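Local coordinates for SH2 domain-containing protein 3C (Homo sapiens, PDB 3T6G) that acts as an adapter in integrin-mediated adhesion and cell migration, its closed Cdc25-homology domain, incapable of canonical nucleotide exchange, serving to bind the scaffold protein BCAR1, at residues 60-64 / 65-69; 119-122 / 123-126; 146-149 / 150-154; 250-253 / 254-258; 301-304 / 305-309. The protein carries 2 engineered substitutions. All blocks are in the same frame, centred on the assembly; numbering follows the deposited sequence.

Contact 1 (60-64 / 65-69)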
loop_
_atom_site.group_PDB
_atom_site.type_symbol
_atom_site.label_atom_id
_atom_site.label_comp_id
_atom_site.label_asym_id
_atom_site.label_seq_id
_atom_site.Cartn_x
_atom_site.Cartn_y
_atom_site.Cartn_z
ATOM N N VAL A 60 10.296 -2.245 11.739
ATOM C CA VAL A 60 10.931 -2.136 10.446
ATOM C C VAL A 60 9.950 -1.553 9.427
ATOM O O VAL A 60 10.326 -0.760 8.579
ATOM C CB VAL A 60 11.416 -3.512 10.013
ATOM C CG1 VAL A 60 12.009 -3.457 8.634
ATOM C CG2 VAL A 60 12.462 -4.029 11.032
ATOM N N ASP A 61 8.688 -1.957 9.537
ATOM C CA ASP A 61 7.654 -1.555 8.614
ATOM C C ASP A 61 7.563 -0.043 8.657
ATOM O O ASP A 61 7.515 0.640 7.628
ATOM C CB ASP A 61 6.291 -2.142 9.048
ATOM C CG ASP A 61 6.055 -3.561 8.534
ATOM O OD1 ASP A 61 6.823 -4.014 7.646
ATOM O OD2 ASP A 61 5.083 -4.212 9.021
ATOM N N CYS A 62 7.504 0.460 9.880
ATOM C CA CYS A 62 7.380 1.866 10.140
ATOM C C CYS A 62 8.616 2.681 9.749
ATOM O O CYS A 62 8.510 3.859 9.400
ATOM C CB CYS A 62 7.054 2.057 11.601
ATOM S SG CYS A 62 5.381 1.570 11.972
ATOM N N LEU A 63 9.790 2.069 9.804
ATOM C CA LEU A 63 10.993 2.794 9.399
ATOM C C LEU A 63 10.958 2.969 7.883
ATOM O O LEU A 63 11.278 4.037 7.366
ATOM C CB LEU A 63 12.269 2.062 9.847
ATOM C CG LEU A 63 12.723 2.308 11.303
ATOM C CD1 LEU A 63 13.746 1.277 11.833
ATOM C CD2 LEU A 63 13.320 3.713 11.464
ATOM N N VAL A 64 10.556 1.911 7.181
ATOM C CA VAL A 64 10.586 1.888 5.730
ATOM C C VAL A 64 9.510 2.806 5.193
ATOM O O VAL A 64 9.696 3.492 4.193
ATOM C CB VAL A 64 10.332 0.475 5.175
ATOM C CG1 VAL A 64 10.027 0.528 3.675
ATOM C CG2 VAL A 64 11.531 -0.441 5.451
ATOM N N ALA A 65 8.378 2.815 5.872
ATOM C CA ALA A 65 7.248 3.614 5.442
ATOM C C ALA A 65 7.380 5.070 5.880
ATOM O O ALA A 65 6.472 5.859 5.656
ATOM C CB ALA A 65 5.978 3.037 6.027
ATOM N N ARG A 66 8.486 5.409 6.542
ATOM C CA ARG A 66 8.659 6.748 7.111
ATOM C C ARG A 66 7.538 7.161 8.034
ATOM O O ARG A 66 7.009 8.257 7.925
ATOM C CB ARG A 66 8.873 7.797 6.007
ATOM C CG ARG A 66 9.978 7.313 5.100
ATOM C CD ARG A 66 10.286 8.245 4.026
ATOM N NE ARG A 66 10.856 7.507 2.915
ATOM C CZ ARG A 66 11.267 8.076 1.792
ATOM N NH1 ARG A 66 11.160 9.397 1.648
ATOM N NH2 ARG A 66 11.780 7.324 0.820
ATOM N N ILE A 67 7.198 6.273 8.958
ATOM C CA ILE A 67 6.374 6.610 10.114
ATOM C C ILE A 67 7.282 6.843 11.328
ATOM O O ILE A 67 6.934 7.605 12.239
ATOM C CB ILE A 67 5.334 5.488 10.382
ATOM C CG1 ILE A 67 4.267 5.517 9.282
ATOM C CG2 ILE A 67 4.676 5.627 11.768
ATOM C CD1 ILE A 67 3.399 4.275 9.237
ATOM N N LEU A 68 8.446 6.181 11.333
ATOM C CA LEU A 68 9.444 6.377 12.380
ATOM C C LEU A 68 10.795 6.643 11.749
ATOM O O LEU A 68 11.005 6.328 10.575
ATOM C CB LEU A 68 9.593 5.126 13.270
ATOM C CG LEU A 68 8.510 4.664 14.243
ATOM C CD1 LEU A 68 8.895 3.289 14.751
ATOM C CD2 LEU A 68 8.296 5.631 15.392
ATOM N N GLY A 69 11.721 7.163 12.554
ATOM C CA GLY A 69 13.084 7.421 12.110
ATOM C C GLY A 69 13.160 8.528 11.065
ATOM O O GLY A 69 14.068 8.536 10.225
HETATM O O HOH W 1 12.140 6.330 8.216
HETATM O O HOH W 2 11.331 4.277 2.437
#
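Cys62 and the pair Ile67 and Leu68 meet where helix 50-64 ends, and the turn that joins them is a Schellman motif, in which the chain leaves the helix through a residue of positive phi, here Arg66 (55°). The carbonyl of Cys62 takes two of the bonds that close the turn. Ile67 N donates to Cys62 O at 2.8 Å, lying in the carbonyl plane, and Leu68 N gives a second bond to the same oxygen at 3.0 Å from well above that plane. Two donors thus grip one oxygen of the last turn and fold the outgoing chain back over it. On the buried side this return packs carbon on carbon: Cys62 CB rests 3.9 Å from Leu68 CD1 and 4.0 Å from Ile67 CB. The thiol stands beside the Cys62 backbone N (chi1 -72°), which brings SG to 4.1 Å from the CG2 branch of Ile67. Ala260 of helix 253-263 touches both Ile67 and Leu68, and Phe206 touches Ala65 and Ile67.

The side that carries Leu63 and Arg66 is looser and holds water. Leu63 is exposed, and its CD2 branch merely skims the chain at Leu68 O and Gly69 CA. Arg66 N makes a weak bond to Leu63 O, and a water donates to both Leu63 O and Leu68 O, bridging helix and loop. The extended Arg66 side chain runs outward to a salt bridge with Glu11. A second water lies in the plane of its guanidinium at the edge, accepting from Arg66 NE at 3.3 Å and donating to Val64 O.

Contact 2 (119-122 / 123-126)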
loop_
_atom_site.group_PDB
_atom_site.type_symbol
_atom_site.label_atom_id
_atom_site.label_comp_id
_atom_site.label_asym_id
_atom_site.label_seq_id
_atom_site.Cartn_x
_atom_site.Cartn_y
_atom_site.Cartn_z
ATOM N N GLY A 119 8.606 -31.454 8.638
ATOM C CA GLY A 119 8.556 -32.518 9.619
ATOM C C GLY A 119 7.317 -33.361 9.424
ATOM O O GLY A 119 7.388 -34.590 9.311
ATOM N N SER A 120 6.174 -32.689 9.367
ATOM C CA SER A 120 4.903 -33.374 9.225
ATOM C C SER A 120 3.795 -32.344 9.176
ATOM O O SER A 120 3.986 -31.206 9.584
ATOM C CB SER A 120 4.676 -34.331 10.399
ATOM O OG SER A 120 4.529 -33.627 11.621
ATOM N N ALA A 121 2.637 -32.743 8.675
ATOM C CA ALA A 121 1.501 -31.846 8.618
ATOM C C ALA A 121 1.230 -31.336 10.022
ATOM O O ALA A 121 0.746 -30.225 10.212
ATOM C CB ALA A 121 0.283 -32.562 8.051
ATOM N N GLU A 122 1.561 -32.148 11.015
ATOM C CA GLU A 122 1.289 -31.787 12.408
ATOM C C GLU A 122 2.170 -30.639 12.955
ATOM O O GLU A 122 1.669 -29.745 13.638
ATOM C CB GLU A 122 1.421 -33.021 13.277
ATOM C CG GLU A 122 0.698 -32.940 14.594
ATOM C CD GLU A 122 0.725 -34.276 15.324
ATOM O OE1 GLU A 122 1.686 -34.483 16.103
ATOM O OE2 GLU A 122 -0.198 -35.106 15.091
ATOM N N GLU A 123 3.472 -30.670 12.666
ATOM C CA GLU A 123 4.344 -29.527 12.973
ATOM C C GLU A 123 3.958 -28.297 12.172
ATOM O O GLU A 123 3.866 -27.188 12.719
ATOM C CB GLU A 123 5.803 -29.836 12.649
ATOM C CG GLU A 123 6.494 -30.753 13.624
ATOM C CD GLU A 123 7.886 -31.108 13.155
ATOM O OE1 GLU A 123 8.628 -30.175 12.734
ATOM O OE2 GLU A 123 8.220 -32.323 13.185
ATOM N N ARG A 124 3.778 -28.498 10.865
ATOM C CA ARG A 124 3.324 -27.443 9.976
ATOM C C ARG A 124 2.052 -26.758 10.475
ATOM O O ARG A 124 1.974 -25.529 10.467
ATOM C CB ARG A 124 3.086 -27.997 8.593
ATOM C CG ARG A 124 4.240 -27.817 7.663
ATOM C CD ARG A 124 3.695 -27.596 6.275
ATOM N NE ARG A 124 2.766 -28.654 5.933
ATOM C CZ ARG A 124 3.137 -29.918 5.754
ATOM N NH1 ARG A 124 4.415 -30.251 5.886
ATOM N NH2 ARG A 124 2.235 -30.841 5.431
ATOM N N ALA A 125 1.062 -27.538 10.910
ATOM C CA ALA A 125 -0.166 -26.958 11.443
ATOM C C ALA A 125 0.137 -25.998 12.577
ATOM O O ALA A 125 -0.402 -24.897 12.625
ATOM C CB ALA A 125 -1.154 -28.057 11.917
ATOM N N ALA A 126 1.000 -26.421 13.492
ATOM C CA ALA A 126 1.396 -25.590 14.634
ATOM C C ALA A 126 2.100 -24.297 14.199
ATOM O O ALA A 126 1.868 -23.227 14.755
ATOM C CB ALA A 126 2.282 -26.388 15.568
#
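Arg124 lays one face of its guanidinium over the backbone of Ala121, with Arg124 NH2 3.4 Å from Ala121 CA, in the first turn of helix 121-140, whose N-cap is Ser120. Ser120 O lies above the same face, also offset toward the rim. The arginine chain bends at chi2 and chi3 (-146° and -53°), and this double bend carries the planar group back toward the start of the helix instead of out from its flank. Polar partners outside the turn then fix its rotation: Glu315 forms a salt bridge with NH2, Thr166 bonds NE, and NH1 is hydrogen-bonded to Ser117 O.

At the cap itself the side chain of Ser120 turns back to the helix. Its OG accepts a weak but fairly straight bond from Glu123 N at 3.3 Å. Ser120 also contributes its carbonyl, since Arg124 N donates to Ser120 O at 3.0 Å. One residue on, Ala125 N to Ala121 O, at 2.8 Å, continues the regular helical pattern, and the methyl of Ala125 touches Thr169 of helix 164-173. Glu123 is one of the exposed residues of the turn. With CG beside the backbone N and the chain extended beyond it, Glu123 reaches back along the chain, passing CG 4.0 Å from Ser120 OG and bringing OE2 to 3.6 Å from Gly119 CA.

Contact 3 (146-149 / 150-154)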
loop_
_atom_site.group_PDB
_atom_site.type_symbol
_atom_site.label_atom_id
_atom_site.label_comp_id
_atom_site.label_asym_id
_atom_site.label_seq_id
_atom_site.Cartn_x
_atom_site.Cartn_y
_atom_site.Cartn_z
ATOM N N PHE A 146 -0.451 -3.010 7.630
ATOM C CA PHE A 146 0.429 -3.343 6.512
ATOM C C PHE A 146 0.869 -4.812 6.592
ATOM O O PHE A 146 0.492 -5.623 5.748
ATOM C CB PHE A 146 1.624 -2.376 6.465
ATOM C CG PHE A 146 2.680 -2.738 5.430
ATOM C CD1 PHE A 146 2.550 -2.358 4.121
ATOM C CD2 PHE A 146 3.800 -3.442 5.786
ATOM C CE1 PHE A 146 3.507 -2.679 3.195
ATOM C CE2 PHE A 146 4.759 -3.761 4.856
ATOM C CZ PHE A 146 4.614 -3.389 3.565
ATOM N N SER A 147 1.645 -5.161 7.616
ATOM C CA SER A 147 2.104 -6.549 7.780
ATOM C C SER A 147 1.007 -7.552 8.161
ATOM O O SER A 147 1.078 -8.723 7.796
ATOM C CB SER A 147 3.308 -6.638 8.723
ATOM O OG SER A 147 4.501 -6.398 7.971
ATOM N N PHE A 148 -0.006 -7.092 8.879
ATOM C CA PHE A 148 -1.207 -7.886 9.047
ATOM C C PHE A 148 -1.666 -8.456 7.700
ATOM O O PHE A 148 -1.895 -9.649 7.573
ATOM C CB PHE A 148 -2.314 -7.040 9.648
ATOM C CG PHE A 148 -3.672 -7.673 9.539
ATOM C CD1 PHE A 148 -3.955 -8.855 10.217
ATOM C CD2 PHE A 148 -4.677 -7.082 8.764
ATOM C CE1 PHE A 148 -5.204 -9.450 10.122
ATOM C CE2 PHE A 148 -5.952 -7.669 8.658
ATOM C CZ PHE A 148 -6.211 -8.862 9.337
ATOM N N ALA A 149 -1.771 -7.602 6.686
ATOM C CA ALA A 149 -2.279 -8.025 5.379
ATOM C C ALA A 149 -1.224 -8.790 4.606
ATOM O O ALA A 149 -1.542 -9.634 3.775
ATOM C CB ALA A 149 -2.761 -6.816 4.561
ATOM N N ALA A 150 0.042 -8.469 4.851
ATOM C CA ALA A 150 1.107 -9.235 4.235
ATOM C C ALA A 150 1.118 -10.668 4.815
ATOM O O ALA A 150 1.503 -11.624 4.136
ATOM C CB ALA A 150 2.463 -8.535 4.444
ATOM N N VAL A 151 0.674 -10.817 6.065
ATOM C CA VAL A 151 0.723 -12.116 6.716
ATOM C C VAL A 151 -0.445 -12.988 6.266
ATOM O O VAL A 151 -0.237 -14.134 5.865
ATOM C CB VAL A 151 0.808 -12.004 8.254
ATOM C CG1 VAL A 151 0.410 -13.319 8.908
ATOM C CG2 VAL A 151 2.247 -11.567 8.686
ATOM N N MET A 152 -1.656 -12.437 6.351
ATOM C CA MET A 152 -2.844 -12.963 5.668
ATOM C C MET A 152 -2.590 -13.256 4.178
ATOM O O MET A 152 -3.022 -14.274 3.660
ATOM C CB MET A 152 -3.994 -11.966 5.799
ATOM C CG MET A 152 -4.327 -11.628 7.250
ATOM S SD MET A 152 -5.187 -12.991 8.064
ATOM C CE MET A 152 -6.585 -13.166 6.965
ATOM N N GLY A 153 -1.882 -12.371 3.489
ATOM C CA GLY A 153 -1.453 -12.668 2.137
ATOM C C GLY A 153 -0.719 -13.995 2.042
ATOM O O GLY A 153 -0.968 -14.781 1.139
ATOM N N ALA A 154 0.185 -14.260 2.978
ATOM C CA ALA A 154 0.893 -15.550 3.023
ATOM C C ALA A 154 -0.067 -16.752 3.223
ATOM O O ALA A 154 0.038 -17.779 2.540
ATOM C CB ALA A 154 1.904 -15.533 4.122
#
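Ala150, first across the contact, donates from its N to Phe146 O at 3.0 Å, and its methyl group lies against Ser147 O. Phe103 of helix 93-115 packs on both Ala150 and the preceding Ala149. Val151 follows with a short bond from its N to Ser147 O, 2.7 Å, and a weak second one to Phe148 O. The CG2 branch of Val151 comes to 3.2 Å from Ser147 O, and its side chain touches Thr131, Ala135 and Leu138 of helix 121-140 and Leu110 of helix 93-115.

Met152 brings the aromatic contact of the turn. Its N donates to Phe148 O, as the i to i+4 pattern of an alpha helix requires, and the same spacing sets the two side chains together on one flank of helix 145-155. Met152 CG lies over a face of the Phe148 ring, off-centre toward CE1, 4.1 Å from the ring centroid and 25° from its normal: a CH-pi contact. The bends at chi2 and chi3 (-74° and -57°) keep the thioether near the ring, and Met152 SD stands obliquely 4.9 Å from the Phe148 centroid, a Met-aromatic contact. Tyr181, Leu185 and Leu189 of helix 175-193 also touch Met152. Gly153 then donates from N to Ala149 O at 2.8 Å, approaching from above the plane of that carbonyl.

Contact 4 (250-253 / 254-258)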
loop_
_atom_site.group_PDB
_atom_site.type_symbol
_atom_site.label_atom_id
_atom_site.label_comp_id
_atom_site.label_asym_id
_atom_site.label_seq_id
_atom_site.Cartn_x
_atom_site.Cartn_y
_atom_site.Cartn_z
ATOM N N ALA A 250 -3.351 10.676 5.244
ATOM C CA ALA A 250 -2.259 11.601 5.009
ATOM C C ALA A 250 -2.299 12.702 6.062
ATOM O O ALA A 250 -1.268 13.207 6.508
ATOM C CB ALA A 250 -2.329 12.182 3.588
ATOM N N HIS A 251 -3.508 13.036 6.481
ATOM C CA HIS A 251 -3.718 14.096 7.446
ATOM C C HIS A 251 -3.350 13.598 8.841
ATOM O O HIS A 251 -3.305 14.367 9.790
ATOM C CB HIS A 251 -5.186 14.481 7.399
ATOM C CG HIS A 251 -5.601 15.468 8.441
ATOM N ND1 HIS A 251 -5.366 16.821 8.321
ATOM C CD2 HIS A 251 -6.273 15.302 9.609
ATOM C CE1 HIS A 251 -5.859 17.445 9.377
ATOM N NE2 HIS A 251 -6.410 16.547 10.176
ATOM N N HIS A 252 -3.091 12.304 8.959
ATOM C CA HIS A 252 -2.887 11.700 10.256
ATOM C C HIS A 252 -1.492 11.089 10.418
ATOM O O HIS A 252 -1.264 10.271 11.310
ATOM C CB HIS A 252 -3.975 10.653 10.516
ATOM C CG HIS A 252 -5.279 11.244 10.942
ATOM N ND1 HIS A 252 -6.438 10.507 11.028
ATOM C CD2 HIS A 252 -5.606 12.505 11.305
ATOM C CE1 HIS A 252 -7.426 11.288 11.432
ATOM N NE2 HIS A 252 -6.948 12.504 11.608
ATOM N N GLY A 253 -0.565 11.486 9.556
ATOM C CA GLY A 253 0.804 11.000 9.638
ATOM C C GLY A 253 1.465 11.148 11.007
ATOM O O GLY A 253 2.287 10.315 11.400
ATOM N N GLY A 254 1.112 12.220 11.714
ATOM C CA GLY A 254 1.656 12.520 13.020
ATOM C C GLY A 254 1.046 11.691 14.126
ATOM O O GLY A 254 1.652 11.514 15.186
ATOM N N LEU A 255 -0.153 11.171 13.881
ATOM C CA LEU A 255 -0.811 10.319 14.858
ATOM C C LEU A 255 -0.215 8.916 14.805
ATOM O O LEU A 255 0.040 8.300 15.837
ATOM C CB LEU A 255 -2.324 10.268 14.636
ATOM C CG LEU A 255 -3.036 9.313 15.610
ATOM C CD1 LEU A 255 -3.100 9.946 16.986
ATOM C CD2 LEU A 255 -4.434 8.932 15.139
ATOM N N TYR A 256 0.014 8.413 13.602
ATOM C CA TYR A 256 0.585 7.088 13.470
ATOM C C TYR A 256 2.010 7.049 14.040
ATOM O O TYR A 256 2.401 6.068 14.685
ATOM C CB TYR A 256 0.550 6.617 12.012
ATOM C CG TYR A 256 -0.821 6.737 11.394
ATOM C CD1 TYR A 256 -1.905 6.094 11.965
ATOM C CD2 TYR A 256 -1.037 7.503 10.242
ATOM C CE1 TYR A 256 -3.157 6.189 11.424
ATOM C CE2 TYR A 256 -2.305 7.602 9.686
ATOM C CZ TYR A 256 -3.359 6.941 10.282
ATOM O OH TYR A 256 -4.627 7.024 9.764
ATOM N N HIS A 257 2.775 8.113 13.803
ATOM C CA HIS A 257 4.138 8.198 14.309
ATOM C C HIS A 257 4.118 8.132 15.836
ATOM O O HIS A 257 4.794 7.288 16.442
ATOM C CB HIS A 257 4.800 9.488 13.846
ATOM C CG HIS A 257 5.971 9.902 14.684
ATOM N ND1 HIS A 257 7.219 9.318 14.570
ATOM C CD2 HIS A 257 6.083 10.852 15.643
ATOM C CE1 HIS A 257 8.049 9.892 15.428
ATOM N NE2 HIS A 257 7.385 10.819 16.094
ATOM N N THR A 258 3.326 9.021 16.440
ATOM C CA THR A 258 3.096 9.020 17.878
ATOM C C THR A 258 2.763 7.630 18.413
ATOM O O THR A 258 3.517 7.073 19.201
ATOM C CB THR A 258 1.935 9.928 18.269
ATOM O OG1 THR A 258 2.323 11.297 18.124
ATOM C CG2 THR A 258 1.547 9.663 19.718
#
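The carbonyl oxygen of His252 is held by two backbone donors of the first helical turn. Leu255 N reaches His252 O at 2.9 Å from well above the carbonyl plane, and Tyr256 N reaches it at 3.2 Å, almost in line with the C=O bond. The Tyr256 ring leans obliquely beside the same oxygen, its CD2 3.0 Å from His252 O. Tyr256 CG stands beside the backbone N (chi1 -52°), a setting that turns the ring back toward the helix start rather than on along it. There Tyr256 CE2 comes to 3.6 Å from His252 CB, and the hydroxyl lies near the plane of the imidazole, at its edge, with Tyr256 OH 4.1 Å from His252 ND1. The two side chains thus lean across one another, and Leu201 touches both.

The adjoining carbonyls continue the pattern. His257 N donates to Gly253 O at 3.3 Å, while its imidazole leads away, ND1 bonding Ile67 O and the ring stacking on Trp82. Gly254 O takes both the backbone N and the hydroxyl of Thr258, the OG1 bond being 3.0 Å long. Leu255 CB lies near His252 O, and its side chain also touches Leu201. Upstream, Ala250 and His251 pack on a basic side chain of the other protein chain in the assembly. A type I beta turn from Ala250 to Gly253 leads into helix 253-263, and His252 occupies its N-cap.

Contact 5 (301-304 / 305-309)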
loop_
_atom_site.group_PDB
_atom_site.type_symbol
_atom_site.label_atom_id
_atom_site.label_comp_id
_atom_site.label_asym_id
_atom_site.label_seq_id
_atom_site.Cartn_x
_atom_site.Cartn_y
_atom_site.Cartn_z
ATOM N N GLU A 301 7.504 -14.181 -10.675
ATOM C CA GLU A 301 7.098 -15.268 -11.557
ATOM C C GLU A 301 7.812 -16.547 -11.148
ATOM O O GLU A 301 7.189 -17.586 -10.974
ATOM C CB GLU A 301 7.463 -14.965 -13.014
ATOM C CG GLU A 301 6.791 -13.744 -13.624
ATOM C CD GLU A 301 7.446 -13.300 -14.936
ATOM O OE1 GLU A 301 8.698 -13.293 -15.017
ATOM O OE2 GLU A 301 6.707 -12.960 -15.889
ATOM N N LYS A 302 9.130 -16.472 -10.999
ATOM C CA LYS A 302 9.917 -17.676 -10.760
ATOM C C LYS A 302 9.623 -18.288 -9.397
ATOM O O LYS A 302 9.694 -19.503 -9.225
ATOM C CB LYS A 302 11.416 -17.404 -10.927
ATOM C CG LYS A 302 11.787 -16.690 -12.238
ATOM C CD LYS A 302 11.345 -17.474 -13.488
ATOM C CE LYS A 302 11.744 -16.780 -14.807
ATOM N NZ LYS A 302 10.940 -15.554 -15.120
ATOM N N PHE A 303 9.279 -17.459 -8.424
ATOM C CA PHE A 303 9.029 -18.000 -7.100
ATOM C C PHE A 303 7.655 -18.625 -6.992
ATOM O O PHE A 303 7.436 -19.524 -6.181
ATOM C CB PHE A 303 9.232 -16.953 -6.004
ATOM C CG PHE A 303 10.112 -17.438 -4.891
ATOM C CD1 PHE A 303 11.490 -17.248 -4.948
ATOM C CD2 PHE A 303 9.571 -18.111 -3.806
ATOM C CE1 PHE A 303 12.316 -17.711 -3.932
ATOM C CE2 PHE A 303 10.390 -18.583 -2.792
ATOM C CZ PHE A 303 11.763 -18.385 -2.856
ATOM N N ASP A 304 6.725 -18.149 -7.809
ATOM C CA ASP A 304 5.371 -18.661 -7.733
ATOM C C ASP A 304 5.432 -20.121 -8.101
ATOM O O ASP A 304 4.696 -20.940 -7.559
ATOM C CB ASP A 304 4.450 -17.919 -8.682
ATOM C CG ASP A 304 3.039 -18.437 -8.632
ATOM O OD1 ASP A 304 2.313 -18.064 -7.685
ATOM O OD2 ASP A 304 2.661 -19.219 -9.535
ATOM N N LYS A 305 6.339 -20.449 -9.012
ATOM C CA LYS A 305 6.531 -21.836 -9.405
ATOM C C LYS A 305 7.265 -22.628 -8.303
ATOM O O LYS A 305 6.959 -23.809 -8.058
ATOM C CB LYS A 305 7.260 -21.917 -10.758
ATOM C CG LYS A 305 8.732 -22.331 -10.679
ATOM C CD LYS A 305 8.886 -23.826 -10.341
ATOM C CE LYS A 305 10.349 -24.265 -10.274
ATOM N NZ LYS A 305 10.469 -25.724 -9.998
ATOM N N VAL A 306 8.218 -21.976 -7.634
ATOM C CA VAL A 306 9.022 -22.648 -6.618
ATOM C C VAL A 306 8.166 -23.064 -5.445
ATOM O O VAL A 306 8.315 -24.158 -4.913
ATOM C CB VAL A 306 10.141 -21.766 -6.108
ATOM C CG1 VAL A 306 10.710 -22.338 -4.827
ATOM C CG2 VAL A 306 11.218 -21.668 -7.161
ATOM N N LEU A 307 7.273 -22.170 -5.049
ATOM C CA LEU A 307 6.271 -22.467 -4.047
ATOM C C LEU A 307 5.431 -23.682 -4.434
ATOM O O LEU A 307 5.475 -24.705 -3.756
ATOM C CB LEU A 307 5.376 -21.247 -3.824
ATOM C CG LEU A 307 6.081 -20.065 -3.162
ATOM C CD1 LEU A 307 5.117 -18.911 -2.956
ATOM C CD2 LEU A 307 6.671 -20.503 -1.833
ATOM N N THR A 308 4.674 -23.580 -5.525
ATOM C CA THR A 308 3.736 -24.642 -5.878
ATOM C C THR A 308 4.411 -25.999 -5.934
ATOM O O THR A 308 3.772 -27.006 -5.659
ATOM C CB THR A 308 3.035 -24.393 -7.211
ATOM O OG1 THR A 308 4.019 -24.210 -8.227
ATOM C CG2 THR A 308 2.159 -23.161 -7.134
ATOM N N ALA A 309 5.702 -26.028 -6.274
ATOM C CA ALA A 309 6.453 -27.293 -6.286
ATOM C C ALA A 309 6.708 -27.831 -4.880
ATOM O O ALA A 309 6.492 -29.012 -4.604
ATOM C CB ALA A 309 7.774 -27.145 -7.030
#
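Phe303 meets Leu307 and Val306 one turn further along helix 296-314. Leu307 CG approaches the edge of the ring, near its plane, 4.1 Å from Phe303 CD2, whereas Val306 CG1 stands over one face, 4.3 Å from Phe303 CE2 and offset toward the rim. One aromatic ring thus meets its i+3 neighbour by a face and its i+4 neighbour by an edge, a spacing that belongs to the apolar flank of an amphipathic helix, here in the Cdc25-homology domain. Its first torsion, -130°, is away from the usual staggered values and slants the ring along the helix toward those residues.

The backbone sets this spacing. Leu307 N donates to Phe303 O at 2.9 Å in a nearly straight bond (176°), and Val306 N to Lys302 O is longer, 3.3 Å. Leu307 CG also rests against the Phe303 carbonyl.

On the solvent flank the side chains are polar. Lys305 lays CG 3.3 Å from Lys302 O, and Lys302 NZ pairs with Glu301 OE1 in a salt bridge between neighbours. The Thr308 hydroxyl returns to Lys305 O at 3.0 Å, sharing that oxygen with Ala309 N, both from the same face of its plane. Asp304 OD1 is hydrogen-bonded to Gln159 NE2.

Farther out, Trp287 meets the Phe303 ring with the planes about 70° apart. The apolar side of helix 296-314 lies on helix 93-115, with Phe303 on Ile108 and Val112 and Leu307 on Val112 and Leu115, while helix 158-161 borders Leu307 and Thr308 through Gln159.

Overall arrangement
From the N terminus the five contacts follow one another in series, none nested or crossing, each joining two adjacent segments of this all-helical Cdc25-homology fold. None closes a long loop, each being local within a helix or at its end. Contact 1 ends helix 50-64, contact 2 starts helix 121-140, contact 3 lies within helix 145-155 near the chain's centre, contact 4 starts helix 253-263 and contact 5 lies within helix 296-314. Contact 1 touches two others: Asp61 reaches Ser147 of contact 3, and Ile67 O reaches His257 of contact 4. Contacts 2 and 4 lie about 41 Å apart between centres, across the chain's centre.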